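Local atomic coordinates of separin (Saccharomyces cerevisiae, PDB entry 5U1T), a protein that cleaves the Scc1 subunit of cohesin as a caspase-like cysteine protease at the onset of anaphase, and is held inactive by securin until then. Residues N1528-T1533 and N1581-V1586. Residues are numbered along the deposited sequence; the frame is centred on the assembly and turned at random.
Sequences NLWDVT and NGAAPV
A1584 is the small bump on which the loop N1528-T1533 closes, in the caspase-like protease domain of separase, where 1585-1589, an edge strand of the six-stranded mixed sheet within this chain, runs antiparallel to strand 1524-1528. N1528 and P1585 form a non-hydrogen-bonded pair at the end of this ladder, their CA atoms 4.2 Å apart. Ahead of P1585 the chain makes a type I turn from N1581 to A1584, and the loop leaving N1528 wraps round it. The methyl of A1584 sits in a hollow lined by the indole of W1530 and the side chain of V1532: its CB lies 3.4 Å from W1530 NE1 and 3.5 Å from V1532 CG1. One face of the indole carries L1529 CB and A1584 CA near its rim, while CZ2 reaches on to the methyl of A1583. Swung between the backbone N and the carbonyl carbon (chi1 45°), the ring folds back over the turn, and NE1 bonds to the carbonyl of L1580. L1529 crosses V1586 at about a right angle, L1529 CD2 meeting V1586 CG1 at 3.7 Å. Between the two segments, A1584 O accepts a hydrogen bond from L1529 N at 2.8 Å and also faces N1528 CA in a CA-H...O contact. N1528 sends ND2 to the carbonyl of G1496, just before C1497, the probable catalytic cysteine; V1532 also lies beside that cysteine. At the far end T1533 precedes helix 1534-1548, and its OG1 bonds to an acidic side chain from the other protein of the complex. The amide of N1581 grips T1533 at two points: N1581 OD1 accepts from T1533 N at 3.0 Å, and N1581 ND2 donates to T1533 OG1 at 3.1 Å.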
loop_
_atom_site.group_PDB
_atom_site.type_symbol
_atom_site.label_atom_id
_atom_site.label_comp_id
_atom_site.label_asym_id
_atom_site.label_seq_id
_atom_site.Cartn_x
_atom_site.Cartn_y
_atom_site.Cartn_z
ATOM N N ASN A 1528 24.857 21.337 33.842
ATOM C CA ASN A 1528 24.043 22.514 34.148
ATOM C C ASN A 1528 22.662 22.400 33.580
ATOM O O ASN A 1528 22.491 21.916 32.481
ATOM C CB ASN A 1528 24.674 23.790 33.602
ATOM C CG ASN A 1528 26.006 24.094 34.230
ATOM O OD1 ASN A 1528 26.126 24.190 35.456
ATOM N ND2 ASN A 1528 27.034 24.248 33.384
ATOM N N LEU A 1529 21.683 22.896 34.318
ATOM C CA LEU A 1529 20.280 22.788 33.937
ATOM C C LEU A 1529 19.898 23.756 32.828
ATOM O O LEU A 1529 18.901 23.559 32.161
ATOM C CB LEU A 1529 19.388 23.029 35.152
ATOM C CG LEU A 1529 19.412 22.002 36.270
ATOM C CD1 LEU A 1529 18.670 22.590 37.449
ATOM C CD2 LEU A 1529 18.792 20.687 35.836
ATOM N N TRP A 1530 20.693 24.803 32.647
ATOM C CA TRP A 1530 20.457 25.784 31.590
ATOM C C TRP A 1530 21.772 26.438 31.171
ATOM O O TRP A 1530 22.835 25.998 31.603
ATOM C CB TRP A 1530 19.454 26.838 32.048
ATOM C CG TRP A 1530 19.724 27.334 33.435
ATOM C CD1 TRP A 1530 20.694 28.211 33.817
ATOM C CD2 TRP A 1530 19.004 26.989 34.628
ATOM N NE1 TRP A 1530 20.626 28.433 35.175
ATOM C CE2 TRP A 1530 19.600 27.690 35.694
ATOM C CE3 TRP A 1530 17.913 26.157 34.893
ATOM C CZ2 TRP A 1530 19.144 27.585 37.001
ATOM C CZ3 TRP A 1530 17.467 26.046 36.190
ATOM C CH2 TRP A 1530 18.078 26.760 37.230
ATOM N N ASP A 1531 21.714 27.476 30.340
ATOM C CA ASP A 1531 22.947 28.112 29.890
ATOM C C ASP A 1531 23.527 28.966 31.000
ATOM O O ASP A 1531 22.795 29.620 31.746
ATOM C CB ASP A 1531 22.741 28.977 28.639
ATOM C CG ASP A 1531 22.096 28.224 27.482
ATOM O OD1 ASP A 1531 22.184 26.977 27.430
ATOM O OD2 ASP A 1531 21.491 28.900 26.620
ATOM N N VAL A 1532 24.851 28.953 31.098
ATOM C CA VAL A 1532 25.572 29.728 32.096
ATOM C C VAL A 1532 26.614 30.626 31.427
ATOM O O VAL A 1532 27.062 30.327 30.332
ATOM C CB VAL A 1532 26.250 28.808 33.096
ATOM C CG1 VAL A 1532 25.209 28.108 33.928
ATOM C CG2 VAL A 1532 27.107 27.791 32.363
ATOM N N THR A 1533 26.984 31.729 32.064
ATOM C CA THR A 1533 27.922 32.674 31.461
ATOM C C THR A 1533 29.333 32.488 32.039
ATOM O O THR A 1533 29.490 32.086 33.196
ATOM C CB THR A 1533 27.451 34.129 31.652
ATOM O OG1 THR A 1533 27.407 34.453 33.057
ATOM C CG2 THR A 1533 26.075 34.328 31.030
ATOM N N ASN A 1581 23.244 31.513 37.471
ATOM C CA ASN A 1581 24.442 30.699 37.293
ATOM C C ASN A 1581 24.638 29.653 38.395
ATOM O O ASN A 1581 24.816 28.465 38.094
ATOM C CB ASN A 1581 25.670 31.602 37.193
ATOM C CG ASN A 1581 25.854 32.176 35.798
ATOM O OD1 ASN A 1581 25.751 31.460 34.808
ATOM N ND2 ASN A 1581 26.116 33.474 35.720
ATOM N N GLY A 1582 24.581 30.091 39.658
ATOM C CA GLY A 1582 24.800 29.224 40.812
ATOM C C GLY A 1582 23.813 28.074 41.043
ATOM O O GLY A 1582 24.165 27.070 41.669
ATOM N N ALA A 1583 22.580 28.213 40.551
ATOM C CA ALA A 1583 21.568 27.169 40.715
ATOM C C ALA A 1583 21.583 26.192 39.551
ATOM O O ALA A 1583 20.860 25.194 39.551
ATOM C CB ALA A 1583 20.178 27.785 40.861
ATOM N N ALA A 1584 22.414 26.495 38.558
ATOM C CA ALA A 1584 22.462 25.724 37.328
ATOM C C ALA A 1584 23.118 24.342 37.480
ATOM O O ALA A 1584 22.622 23.367 36.914
ATOM C CB ALA A 1584 23.168 26.528 36.257
ATOM N N PRO A 1585 24.238 24.246 38.231
ATOM C CA PRO A 1585 24.839 22.905 38.303
ATOM C C PRO A 1585 24.028 21.886 39.090
ATOM O O PRO A 1585 23.389 22.263 40.058
ATOM C CB PRO A 1585 26.193 23.155 38.978
ATOM C CG PRO A 1585 26.161 24.535 39.459
ATOM C CD PRO A 1585 25.186 25.289 38.660
ATOM N N VAL A 1586 24.067 20.623 38.648
ATOM C CA VAL A 1586 23.330 19.503 39.244
ATOM C C VAL A 1586 24.116 18.195 39.038
ATOM O O VAL A 1586 24.888 18.097 38.097
ATOM C CB VAL A 1586 21.900 19.390 38.634
ATOM C CG1 VAL A 1586 21.956 19.266 37.100
ATOM C CG2 VAL A 1586 21.115 18.253 39.266
#